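Local coordinates for monosaccharide ABC transporter substrate-binding protein, CUT2 family (Bradyrhizobium sp., PDB 4YHS) that probably binds a small sugar-like solute for uptake by a CUT2-family ABC importer, and holds bis-tris in this crystal form, at residues P36-D41 and P154-K159; Y78-E83 and I305-A310; A24-Y29 and M299-R304; V63-M68 and L74-G79. All blocks are in the same frame, centred on the assembly; numbering follows the deposited sequence.

Interaction 1 of 4, residues P36-D41 and P154-K159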
loop_
_atom_site.group_PDB
_atom_site.type_symbol
_atom_site.label_atom_id
_atom_site.label_comp_id
_atom_site.label_asym_id
_atom_site.label_seq_id
_atom_site.Cartn_x
_atom_site.Cartn_y
_atom_site.Cartn_z
ATOM N N PRO A 36 5.797 1.891 -20.958
ATOM C CA PRO A 36 5.135 3.190 -21.067
ATOM C C PRO A 36 4.162 3.416 -19.927
ATOM O O PRO A 36 3.555 2.460 -19.424
ATOM C CB PRO A 36 4.412 3.114 -22.423
ATOM C CG PRO A 36 4.302 1.675 -22.745
ATOM C CD PRO A 36 5.396 0.963 -22.028
ATOM N N PRO A 37 4.050 4.671 -19.476
ATOM C CA PRO A 37 3.159 4.907 -18.347
ATOM C C PRO A 37 1.721 4.485 -18.628
ATOM O O PRO A 37 1.215 4.680 -19.729
ATOM C CB PRO A 37 3.265 6.425 -18.109
ATOM C CG PRO A 37 4.063 6.985 -19.224
ATOM C CD PRO A 37 4.826 5.864 -19.848
ATOM N N PHE A 38 1.102 3.876 -17.619
ATOM C CA PHE A 38 -0.309 3.468 -17.617
ATOM C C PHE A 38 -0.541 2.163 -18.406
ATOM O O PHE A 38 -1.656 1.641 -18.431
ATOM C CB PHE A 38 -1.226 4.553 -18.199
ATOM C CG PHE A 38 -1.150 5.876 -17.503
ATOM C CD1 PHE A 38 -0.404 6.053 -16.357
ATOM C CD2 PHE A 38 -1.845 6.956 -18.012
ATOM C CE1 PHE A 38 -0.341 7.283 -15.744
ATOM C CE2 PHE A 38 -1.798 8.175 -17.392
ATOM C CZ PHE A 38 -1.034 8.335 -16.245
ATOM N N ALA A 39 0.493 1.653 -19.072
ATOM C CA ALA A 39 0.357 0.418 -19.836
ATOM C C ALA A 39 0.261 -0.779 -18.888
ATOM O O ALA A 39 1.047 -0.894 -17.958
ATOM C CB ALA A 39 1.525 0.255 -20.796
ATOM N N ALA A 40 -0.713 -1.662 -19.120
ATOM C CA ALA A 40 -0.935 -2.815 -18.236
ATOM C C ALA A 40 0.235 -3.798 -18.282
ATOM O O ALA A 40 0.431 -4.595 -17.360
ATOM C CB ALA A 40 -2.226 -3.526 -18.605
ATOM N N ASP A 41 0.998 -3.729 -19.367
ATOM C CA ASP A 41 2.190 -4.539 -19.558
ATOM C C ASP A 41 3.461 -3.682 -19.649
ATOM O O ASP A 41 4.444 -4.084 -20.274
ATOM C CB ASP A 41 2.050 -5.359 -20.836
ATOM C CG ASP A 41 2.080 -4.490 -22.078
ATOM O OD1 ASP A 41 1.459 -3.400 -22.045
ATOM O OD2 ASP A 41 2.735 -4.880 -23.068
ATOM N N PRO A 154 -8.760 7.214 -18.829
ATOM C CA PRO A 154 -7.621 7.711 -19.615
ATOM C C PRO A 154 -7.248 9.162 -19.352
ATOM O O PRO A 154 -6.207 9.602 -19.829
ATOM C CB PRO A 154 -8.119 7.563 -21.049
ATOM C CG PRO A 154 -9.566 7.721 -20.942
ATOM C CD PRO A 154 -9.950 7.014 -19.685
ATOM N N ASP A 155 -8.092 9.896 -18.627
ATOM C CA ASP A 155 -7.835 11.305 -18.331
ATOM C C ASP A 155 -7.074 11.576 -17.019
ATOM O O ASP A 155 -7.110 12.677 -16.463
ATOM C CB ASP A 155 -9.168 12.043 -18.321
ATOM C CG ASP A 155 -9.681 12.305 -19.715
ATOM O OD1 ASP A 155 -8.888 12.816 -20.540
ATOM O OD2 ASP A 155 -10.858 11.974 -19.974
ATOM N N ILE A 156 -6.371 10.563 -16.541
ATOM C CA ILE A 156 -5.508 10.684 -15.383
ATOM C C ILE A 156 -4.147 11.243 -15.823
ATOM O O ILE A 156 -3.578 10.779 -16.818
ATOM C CB ILE A 156 -5.351 9.313 -14.719
ATOM C CG1 ILE A 156 -6.647 8.930 -14.002
ATOM C CG2 ILE A 156 -4.159 9.265 -13.783
ATOM C CD1 ILE A 156 -7.014 9.824 -12.855
ATOM N N ALA A 157 -3.612 12.224 -15.099
ATOM C CA ALA A 157 -2.316 12.812 -15.479
ATOM C C ALA A 157 -1.129 12.007 -14.955
ATOM O O ALA A 157 -0.061 12.022 -15.568
ATOM C CB ALA A 157 -2.220 14.281 -14.989
ATOM N N ALA A 158 -1.293 11.362 -13.797
ATOM C CA ALA A 158 -0.186 10.646 -13.148
ATOM C C ALA A 158 -0.741 9.638 -12.162
ATOM O O ALA A 158 -1.820 9.850 -11.631
ATOM C CB ALA A 158 0.744 11.582 -12.403
ATOM N N LYS A 159 0.031 8.571 -11.925
ATOM C CA LYS A 159 -0.268 7.583 -10.895
ATOM C C LYS A 159 0.819 7.558 -9.834
ATOM O O LYS A 159 2.017 7.633 -10.138
ATOM C CB LYS A 159 -0.428 6.195 -11.509
ATOM C CG LYS A 159 -1.582 6.066 -12.508
ATOM C CD LYS A 159 -1.619 4.708 -13.178
ATOM C CE LYS A 159 -2.788 4.631 -14.153
ATOM N NZ LYS A 159 -4.060 4.392 -13.421
#
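The ring of Phe38 reaches across to the backbone of Ile156, Ala157 and Ala158 and to the side chain of Lys159, and almost the whole contact lies around this one aromatic group. Packing is tightest at the ring's outer edge. Phe38 CE2 comes within 3.2 Å of Ile156 O, which sits near the ring plane, so the slightly positive C-H rim meets a carbonyl oxygen; Ala157 O, 3.9 Å from Phe38 CZ, approaches the same rim. On the lysine side the methylenes do the touching: Lys159 CE is 3.5 Å from Phe38 CD1, Lys159 CG lies 3.7 Å from Phe38 CE1, and the two side chains cross obliquely. Lys159 belongs to strand 158-160 of the mixed sheet of a periplasmic binding protein domain, whereas Phe38 lies in the connection between strands 29-35 and 43-49, at the third position of a type II turn closed by Ala39 N to Pro36 O, 3.2 Å. With phi at 79°, Phe38 has the positive backbone angle that this turn position requires. The lysine chain runs extended and then bends at its last torsion, chi4 -79°, which carries NZ to its salt bridge with Asp146 and to Ile151 O; its attraction to the Phe38 ring, 5.3 Å from NZ to centroid, is at most weak. Elsewhere the fit is looser. Ile156 CG2 stays 4.1 Å from Phe38 CZ, its longer branch leads away, and the turn that carries the phenylalanine is partly open to solvent.

Interaction 2 of 4, residues Y78-E83 and I305-A310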
loop_
_atom_site.group_PDB
_atom_site.type_symbol
_atom_site.label_atom_id
_atom_site.label_comp_id
_atom_site.label_asym_id
_atom_site.label_seq_id
_atom_site.Cartn_x
_atom_site.Cartn_y
_atom_site.Cartn_z
ATOM N N TYR A 78 -1.173 11.642 6.275
ATOM C CA TYR A 78 0.047 12.218 6.820
ATOM C C TYR A 78 1.001 12.652 5.706
ATOM O O TYR A 78 1.523 13.747 5.745
ATOM C CB TYR A 78 0.724 11.201 7.753
ATOM C CG TYR A 78 2.049 11.654 8.308
ATOM C CD1 TYR A 78 2.113 12.518 9.409
ATOM C CD2 TYR A 78 3.237 11.200 7.760
ATOM C CE1 TYR A 78 3.328 12.934 9.912
ATOM C CE2 TYR A 78 4.455 11.596 8.267
ATOM C CZ TYR A 78 4.500 12.473 9.333
ATOM O OH TYR A 78 5.716 12.880 9.861
ATOM N N GLY A 79 1.197 11.799 4.701
ATOM C CA GLY A 79 2.071 12.090 3.577
ATOM C C GLY A 79 1.577 13.285 2.790
ATOM O O GLY A 79 2.338 14.191 2.488
ATOM N N VAL A 80 0.296 13.283 2.456
ATOM C CA VAL A 80 -0.252 14.399 1.668
ATOM C C VAL A 80 -0.151 15.708 2.452
ATOM O O VAL A 80 0.230 16.736 1.869
ATOM C CB VAL A 80 -1.715 14.121 1.230
ATOM C CG1 VAL A 80 -2.280 15.312 0.496
ATOM C CG2 VAL A 80 -1.758 12.931 0.298
ATOM N N ALA A 81 -0.450 15.675 3.754
ATOM C CA ALA A 81 -0.466 16.907 4.563
ATOM C C ALA A 81 0.948 17.423 4.748
ATOM O O ALA A 81 1.198 18.627 4.662
ATOM C CB ALA A 81 -1.101 16.693 5.920
ATOM N N GLU A 82 1.871 16.503 5.018
ATOM C CA GLU A 82 3.233 16.914 5.309
ATOM C C GLU A 82 3.932 17.376 4.019
ATOM O O GLU A 82 4.679 18.361 4.031
ATOM C CB GLU A 82 4.002 15.769 5.980
ATOM C CG GLU A 82 3.592 15.479 7.403
ATOM C CD GLU A 82 3.969 16.622 8.341
ATOM O OE1 GLU A 82 5.150 17.034 8.348
ATOM O OE2 GLU A 82 3.073 17.132 9.024
ATOM N N GLU A 83 3.649 16.734 2.889
ATOM C CA GLU A 83 4.299 17.158 1.647
ATOM C C GLU A 83 3.696 18.493 1.187
ATOM O O GLU A 83 4.411 19.364 0.712
ATOM C CB GLU A 83 4.190 16.086 0.564
ATOM C CG GLU A 83 5.061 16.382 -0.688
ATOM C CD GLU A 83 6.547 16.230 -0.408
ATOM O OE1 GLU A 83 6.961 16.063 0.767
ATOM O OE2 GLU A 83 7.308 16.265 -1.375
ATOM N N ILE A 305 4.324 11.712 -3.040
ATOM C CA ILE A 305 4.597 11.730 -4.469
ATOM C C ILE A 305 3.422 12.311 -5.252
ATOM O O ILE A 305 3.634 13.074 -6.185
ATOM C CB ILE A 305 4.946 10.312 -4.995
ATOM C CG1 ILE A 305 6.378 9.977 -4.550
ATOM C CG2 ILE A 305 4.861 10.239 -6.547
ATOM C CD1 ILE A 305 6.788 8.579 -4.772
ATOM N N ALA A 306 2.192 11.961 -4.875
ATOM C CA ALA A 306 1.008 12.515 -5.544
ATOM C C ALA A 306 0.979 14.042 -5.479
ATOM O O ALA A 306 0.659 14.709 -6.451
ATOM C CB ALA A 306 -0.262 11.963 -4.913
ATOM N N VAL A 307 1.309 14.589 -4.316
ATOM C CA VAL A 307 1.352 16.029 -4.162
ATOM C C VAL A 307 2.460 16.614 -5.031
ATOM O O VAL A 307 2.227 17.589 -5.765
ATOM C CB VAL A 307 1.567 16.442 -2.694
ATOM C CG1 VAL A 307 1.854 17.961 -2.554
ATOM C CG2 VAL A 307 0.351 16.061 -1.868
ATOM N N ASP A 308 3.657 16.030 -4.963
ATOM C CA ASP A 308 4.766 16.513 -5.790
ATOM C C ASP A 308 4.446 16.462 -7.282
ATOM O O ASP A 308 4.701 17.417 -8.026
ATOM C CB ASP A 308 6.040 15.709 -5.534
ATOM C CG ASP A 308 7.249 16.299 -6.259
ATOM O OD1 ASP A 308 7.547 17.483 -6.026
ATOM O OD2 ASP A 308 7.900 15.599 -7.070
ATOM N N GLN A 309 3.873 15.348 -7.717
ATOM C CA GLN A 309 3.432 15.215 -9.085
ATOM C C GLN A 309 2.454 16.348 -9.494
ATOM O O GLN A 309 2.593 16.958 -10.565
ATOM C CB GLN A 309 2.757 13.857 -9.280
ATOM C CG GLN A 309 3.699 12.656 -9.481
ATOM C CD GLN A 309 2.950 11.358 -9.411
ATOM O OE1 GLN A 309 1.946 11.260 -8.705
ATOM N NE2 GLN A 309 3.390 10.369 -10.178
ATOM N N ALA A 310 1.449 16.601 -8.658
ATOM C CA ALA A 310 0.453 17.622 -8.963
ATOM C C ALA A 310 1.127 18.965 -9.169
ATOM O O ALA A 310 0.839 19.672 -10.128
ATOM C CB ALA A 310 -0.575 17.732 -7.868
#
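The packing of helix 71-87 on helix 299-314 brings Val80 and Glu83 of the first against Val307 of the second. The short segments approach to 8.8 Å between axes, with their N-to-C directions 43° apart, and the nearest alpha carbons are Val80 CA and Val307 CA, 6.3 Å from each other. Compact valines suit this spacing. Val307 points at the other helix and splits its two methyls: CG2 lies 3.6 Å from Val80 CG1, while CG1 rests 4.0 Å from Glu83 CG. In the periplasmic binding protein fold such helices cover the central sheet, and here Ala306 and Ala310 turn to strand 144-147 as Val307 faces the neighbouring helix. Glu83 is apolar at its base and charged at its tip. Its CG stands anti to the backbone N (chi1 -170°) and supplies the apolar methylene over Val307; the bend at chi2 then sends the carboxylate aside, where OE2 pairs with Arg86 and OE1 turns to the neighbouring contact of the N-terminal loop. Asp308, held by Tyr49, Arg312 and the backbone N of Leu52, meets Glu83 only loosely, with 4.4 Å from Asp308 CB to Glu83 OE2; the cationic partners on both sides would temper any repulsion between the carboxylates.

Interaction 3 of 4, residues A24-Y29 and M299-R304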
loop_
_atom_site.group_PDB
_atom_site.type_symbol
_atom_site.label_atom_id
_atom_site.label_comp_id
_atom_site.label_asym_id
_atom_site.label_seq_id
_atom_site.Cartn_x
_atom_site.Cartn_y
_atom_site.Cartn_z
ATOM N N ALA A 24 17.388 14.379 8.303
ATOM C CA ALA A 24 17.214 13.926 6.924
ATOM C C ALA A 24 15.776 14.069 6.406
ATOM O O ALA A 24 14.821 13.774 7.105
ATOM C CB ALA A 24 17.655 12.477 6.805
ATOM N N GLU A 25 15.652 14.524 5.167
ATOM C CA GLU A 25 14.376 14.546 4.467
ATOM C C GLU A 25 14.035 13.142 4.029
ATOM O O GLU A 25 14.868 12.239 4.088
ATOM C CB GLU A 25 14.445 15.467 3.252
ATOM C CG GLU A 25 14.805 16.921 3.591
ATOM C CD GLU A 25 13.590 17.742 3.982
ATOM O OE1 GLU A 25 12.608 17.151 4.484
ATOM O OE2 GLU A 25 13.608 18.976 3.769
ATOM N N TRP A 26 12.803 12.957 3.579
ATOM C CA TRP A 26 12.324 11.665 3.179
ATOM C C TRP A 26 12.930 11.244 1.847
ATOM O O TRP A 26 13.046 10.042 1.563
ATOM C CB TRP A 26 10.805 11.662 3.094
ATOM C CG TRP A 26 10.207 12.522 1.999
ATOM C CD1 TRP A 26 9.775 13.819 2.108
ATOM C CD2 TRP A 26 9.940 12.127 0.648
ATOM N NE1 TRP A 26 9.279 14.259 0.909
ATOM C CE2 TRP A 26 9.365 13.246 -0.006
ATOM C CE3 TRP A 26 10.147 10.946 -0.090
ATOM C CZ2 TRP A 26 8.960 13.205 -1.342
ATOM C CZ3 TRP A 26 9.774 10.925 -1.421
ATOM C CH2 TRP A 26 9.178 12.051 -2.032
ATOM N N TYR A 27 13.315 12.239 1.048
ATOM C CA TYR A 27 13.875 12.023 -0.266
ATOM C C TYR A 27 15.421 12.124 -0.254
ATOM O O TYR A 27 15.986 12.699 0.671
ATOM C CB TYR A 27 13.289 13.040 -1.237
ATOM C CG TYR A 27 13.525 14.472 -0.846
ATOM C CD1 TYR A 27 12.629 15.133 -0.031
ATOM C CD2 TYR A 27 14.648 15.172 -1.304
ATOM C CE1 TYR A 27 12.824 16.453 0.329
ATOM C CE2 TYR A 27 14.857 16.491 -0.960
ATOM C CZ TYR A 27 13.938 17.133 -0.141
ATOM O OH TYR A 27 14.120 18.458 0.212
ATOM N N PRO A 28 16.102 11.591 -1.288
ATOM C CA PRO A 28 15.528 10.814 -2.395
ATOM C C PRO A 28 15.043 9.456 -1.933
ATOM O O PRO A 28 15.562 8.931 -0.940
ATOM C CB PRO A 28 16.704 10.688 -3.383
ATOM C CG PRO A 28 17.931 10.910 -2.546
ATOM C CD PRO A 28 17.522 11.910 -1.536
ATOM N N TYR A 29 14.045 8.902 -2.616
ATOM C CA TYR A 29 13.426 7.665 -2.159
ATOM C C TYR A 29 13.470 6.639 -3.277
ATOM O O TYR A 29 13.196 6.957 -4.430
ATOM C CB TYR A 29 11.985 7.929 -1.711
ATOM C CG TYR A 29 11.444 6.947 -0.676
ATOM C CD1 TYR A 29 11.699 7.125 0.667
ATOM C CD2 TYR A 29 10.669 5.849 -1.043
ATOM C CE1 TYR A 29 11.249 6.253 1.616
ATOM C CE2 TYR A 29 10.180 4.966 -0.067
ATOM C CZ TYR A 29 10.490 5.185 1.267
ATOM O OH TYR A 29 10.070 4.341 2.277
HETATM N N MSE A 299 3.157 3.761 2.026
HETATM C CA MSE A 299 1.944 4.487 1.609
HETATM C C MSE A 299 1.990 5.971 1.942
HETATM O O MSE A 299 1.375 6.789 1.256
HETATM C CB MSE A 299 0.681 3.853 2.220
HETATM C CG MSE A 299 0.195 4.334 3.578
HETATM SE SE MSE A 299 1.383 3.812 5.048
HETATM C CE MSE A 299 0.881 1.915 5.321
ATOM N N VAL A 300 2.734 6.332 2.971
ATOM C CA VAL A 300 2.957 7.751 3.259
ATOM C C VAL A 300 3.604 8.469 2.054
ATOM O O VAL A 300 3.154 9.550 1.620
ATOM C CB VAL A 300 3.861 7.949 4.497
ATOM C CG1 VAL A 300 4.126 9.401 4.725
ATOM C CG2 VAL A 300 3.262 7.342 5.754
ATOM N N ILE A 301 4.647 7.845 1.529
ATOM C CA ILE A 301 5.379 8.335 0.374
ATOM C C ILE A 301 4.516 8.339 -0.909
ATOM O O ILE A 301 4.682 9.220 -1.751
ATOM C CB ILE A 301 6.672 7.504 0.134
ATOM C CG1 ILE A 301 7.568 7.447 1.408
ATOM C CG2 ILE A 301 7.454 8.095 -1.021
ATOM C CD1 ILE A 301 7.942 8.811 2.024
ATOM N N GLN A 302 3.600 7.367 -1.071
ATOM C CA GLN A 302 2.620 7.446 -2.152
ATOM C C GLN A 302 1.835 8.752 -2.060
ATOM O O GLN A 302 1.656 9.434 -3.078
ATOM C CB GLN A 302 1.689 6.246 -2.129
ATOM C CG GLN A 302 2.399 4.974 -2.561
ATOM C CD GLN A 302 1.525 3.756 -2.436
ATOM O OE1 GLN A 302 0.409 3.721 -2.966
ATOM N NE2 GLN A 302 2.008 2.745 -1.710
ATOM N N GLY A 303 1.423 9.132 -0.856
ATOM C CA GLY A 303 0.785 10.417 -0.639
ATOM C C GLY A 303 1.674 11.602 -0.998
ATOM O O GLY A 303 1.248 12.502 -1.742
ATOM N N ARG A 304 2.895 11.623 -0.481
ATOM C CA ARG A 304 3.842 12.703 -0.833
ATOM C C ARG A 304 4.095 12.837 -2.353
ATOM O O ARG A 304 4.137 13.940 -2.865
ATOM C CB ARG A 304 5.201 12.488 -0.151
ATOM C CG ARG A 304 5.209 12.443 1.375
ATOM C CD ARG A 304 6.642 12.497 1.880
ATOM N NE ARG A 304 6.766 12.513 3.361
ATOM C CZ ARG A 304 6.865 13.625 4.089
ATOM N NH1 ARG A 304 6.818 14.827 3.501
ATOM N NH2 ARG A 304 7.035 13.557 5.420
#
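An arginine-tryptophan stack, Arg304 on Trp26, ties the N-terminal loop of the chain to the first turns of helix 299-314. The guanidinium lies nearly flat on the indole, with centres 4.1 Å apart and planes at 21°, and its NH1 comes within 3.4 Å of Trp26 CD1. Tyr27 CB occupies the opposite face of the indole, so the ring is sandwiched. Rotation of both groups is further fixed by Glu83, whose OE1 accepts from Trp26 NE1 and forms a salt bridge with Arg304 NH1; its negative charge probably helps offset the positive charge of the guanidinium. Ile301, one turn earlier, fills the angle between the rings of Trp26 and Tyr29. Its CG1 sits over the face of the Tyr29 ring, 3.8 Å from the centroid, in a CH-pi contact, while CG2 lies 3.7 Å from Trp26 CZ3 and CD1 an equal 3.7 Å from Trp26 CE3. A branched aliphatic chain suits this place because its several carbons can touch both rings at once, CG2 lying against each. Tyr29 OH bonds to Ser298 OG, just before the helix. Around the contact, helix 71-87 brings Glu83 to the stack, strand 322-331 supplies Pro325 against Tyr29 and Ile301, and Tyr29 itself begins strand 29-35.

Interaction 4 of 4, residues V63-M68 and L74-G79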
loop_
_atom_site.group_PDB
_atom_site.type_symbol
_atom_site.label_atom_id
_atom_site.label_comp_id
_atom_site.label_asym_id
_atom_site.label_seq_id
_atom_site.Cartn_x
_atom_site.Cartn_y
_atom_site.Cartn_z
ATOM N N VAL A 63 -8.014 16.996 -2.340
ATOM C CA VAL A 63 -7.627 15.604 -2.120
ATOM C C VAL A 63 -8.871 14.848 -1.656
ATOM O O VAL A 63 -9.461 15.191 -0.637
ATOM C CB VAL A 63 -6.484 15.457 -1.086
ATOM C CG1 VAL A 63 -6.007 13.989 -1.035
ATOM C CG2 VAL A 63 -5.334 16.372 -1.463
ATOM N N SER A 64 -9.238 13.811 -2.409
ATOM C CA SER A 64 -10.440 13.000 -2.147
ATOM C C SER A 64 -10.073 11.571 -1.741
ATOM O O SER A 64 -9.438 10.831 -2.509
ATOM C CB SER A 64 -11.330 13.003 -3.397
ATOM O OG SER A 64 -12.378 12.051 -3.326
ATOM N N PHE A 65 -10.420 11.224 -0.503
ATOM C CA PHE A 65 -10.108 9.928 0.090
ATOM C C PHE A 65 -11.357 9.071 0.134
ATOM O O PHE A 65 -12.475 9.603 0.215
ATOM C CB PHE A 65 -9.591 10.095 1.514
ATOM C CG PHE A 65 -8.085 10.251 1.638
ATOM C CD1 PHE A 65 -7.312 10.707 0.608
ATOM C CD2 PHE A 65 -7.464 9.924 2.848
ATOM C CE1 PHE A 65 -5.905 10.831 0.784
ATOM C CE2 PHE A 65 -6.113 10.049 3.026
ATOM C CZ PHE A 65 -5.328 10.490 2.020
ATOM N N PRO A 66 -11.190 7.745 0.078
ATOM C CA PRO A 66 -12.344 6.846 0.224
ATOM C C PRO A 66 -12.968 6.904 1.623
ATOM O O PRO A 66 -14.188 6.734 1.771
ATOM C CB PRO A 66 -11.741 5.465 -0.048
ATOM C CG PRO A 66 -10.293 5.611 0.311
ATOM C CD PRO A 66 -9.926 7.013 -0.064
ATOM N N HIS A 67 -12.127 7.164 2.624
ATOM C CA HIS A 67 -12.507 7.145 4.036
ATOM C C HIS A 67 -11.268 7.525 4.852
ATOM O O HIS A 67 -10.183 7.717 4.293
ATOM C CB HIS A 67 -13.044 5.773 4.451
ATOM C CG HIS A 67 -12.033 4.662 4.390
ATOM N ND1 HIS A 67 -10.990 4.543 5.285
ATOM C CD2 HIS A 67 -11.918 3.615 3.536
ATOM C CE1 HIS A 67 -10.275 3.468 4.987
ATOM N NE2 HIS A 67 -10.823 2.884 3.935
HETATM N N MSE A 68 -11.421 7.591 6.168
HETATM C CA MSE A 68 -10.304 7.835 7.093
HETATM C C MSE A 68 -10.474 6.908 8.273
HETATM O O MSE A 68 -10.359 7.314 9.438
HETATM C CB MSE A 68 -10.279 9.305 7.558
HETATM C CG MSE A 68 -9.041 9.712 8.301
HETATM SE SE MSE A 68 -7.595 9.894 6.991
HETATM C CE MSE A 68 -8.167 11.537 6.099
ATOM N N LEU A 74 -4.797 6.858 7.179
ATOM C CA LEU A 74 -4.177 7.869 8.026
ATOM C C LEU A 74 -2.729 8.116 7.591
ATOM O O LEU A 74 -2.251 9.241 7.575
ATOM C CB LEU A 74 -4.251 7.440 9.494
ATOM C CG LEU A 74 -3.903 8.459 10.572
ATOM C CD1 LEU A 74 -4.892 9.625 10.545
ATOM C CD2 LEU A 74 -3.897 7.771 11.959
ATOM N N GLY A 75 -2.012 7.056 7.247
ATOM C CA GLY A 75 -0.675 7.199 6.692
ATOM C C GLY A 75 -0.626 7.985 5.387
ATOM O O GLY A 75 0.222 8.864 5.195
ATOM N N VAL A 76 -1.555 7.698 4.475
ATOM C CA VAL A 76 -1.607 8.464 3.247
ATOM C C VAL A 76 -1.908 9.950 3.563
ATOM O O VAL A 76 -1.297 10.846 2.966
ATOM C CB VAL A 76 -2.661 7.918 2.275
ATOM C CG1 VAL A 76 -2.551 8.633 0.967
ATOM C CG2 VAL A 76 -2.495 6.433 2.076
ATOM N N ASP A 77 -2.833 10.194 4.496
ATOM C CA ASP A 77 -3.183 11.555 4.936
ATOM C C ASP A 77 -1.933 12.302 5.419
ATOM O O ASP A 77 -1.695 13.457 5.072
ATOM C CB ASP A 77 -4.228 11.511 6.045
ATOM C CG ASP A 77 -4.581 12.885 6.568
ATOM O OD1 ASP A 77 -5.079 13.727 5.788
ATOM O OD2 ASP A 77 -4.385 13.109 7.759
ATOM N N TYR A 78 -1.173 11.642 6.275
ATOM C CA TYR A 78 0.047 12.218 6.820
ATOM C C TYR A 78 1.001 12.652 5.706
ATOM O O TYR A 78 1.523 13.747 5.745
ATOM C CB TYR A 78 0.724 11.201 7.753
ATOM C CG TYR A 78 2.049 11.654 8.308
ATOM C CD1 TYR A 78 2.113 12.518 9.409
ATOM C CD2 TYR A 78 3.237 11.200 7.760
ATOM C CE1 TYR A 78 3.328 12.934 9.912
ATOM C CE2 TYR A 78 4.455 11.596 8.267
ATOM C CZ TYR A 78 4.500 12.473 9.333
ATOM O OH TYR A 78 5.716 12.880 9.861
ATOM N N GLY A 79 1.197 11.799 4.701
ATOM C CA GLY A 79 2.071 12.090 3.577
ATOM C C GLY A 79 1.577 13.285 2.790
ATOM O O GLY A 79 2.338 14.191 2.488
#
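Strand 63-65 runs into a loop that turns back to helix 71-87, and across this turn the closest alpha carbons are Met68 CA and Leu74 CA, 6.2 Å apart. From the end of the strand Phe65 points at the helix and meets it with the far end of its ring. Phe65 CZ lies 3.5 Å from Val76 CG1 and 3.5 Å also from Asp77 N, which stands at the ring edge near its plane; the same rim brings Phe65 CE2 to 3.8 Å from Asp77 CB. A flat ring suits this place because it can slip its edge against the helix backbone. Val76 presents CG1 because that methyl is anti to its backbone N (chi1 -173°). Met68, modelled as selenomethionine, closes the other flank. Its chain folds at chi2 and chi3, 75° and 72°, and so curls back over the helix: SE sits 3.9 Å from Asp77 CB and 4.1 Å from Leu74 CA, and CE ends 3.8 Å from Asp77 OD1, the side chains of Met68 and Asp77 crossing at about a right angle. The unbranched, flexible methionine chain, with selenium in place of sulfur here, can follow such a surface. Asp77 keeps its polar end for Val352, whose backbone N bonds to OD2 and ties the helix to the C-terminal tail. Trp73 adds an edge-to-face partner for Phe65, and Leu147 of strand 144-147 touches both Phe65 and Val76. The arrangement is the opening of a beta-alpha-beta crossover from strand 60-65 through helix 71-87 to the parallel strand 90-95, the repeating architecture of periplasmic binding protein domains.

Interactions 2, 3 and 4 form one buried cluster about helices 71-87 and 299-314. Interaction 2 joins the two helices, interaction 4 seats the first against strand 60-65, and interaction 3 brings the N-terminal loop onto the second; Glu83 binds interaction 2 to interaction 3, while Val300 packs on Gly75, Tyr78 and Gly79, joining interaction 3 to interaction 4. Interaction 1 is more peripheral and only partly buried, touching interaction 2 alone, through Gln309, whose NE2 probably bonds to Lys159 O. Chemistry follows place: aliphatic packing flanked by salt-bridged carboxylates between helices, cation, ring and aliphatic stacking under the loop, aromatic edge and selenium contacts in the crossover, and a ring against backbone carbonyls and lysine methylenes nearer the surface.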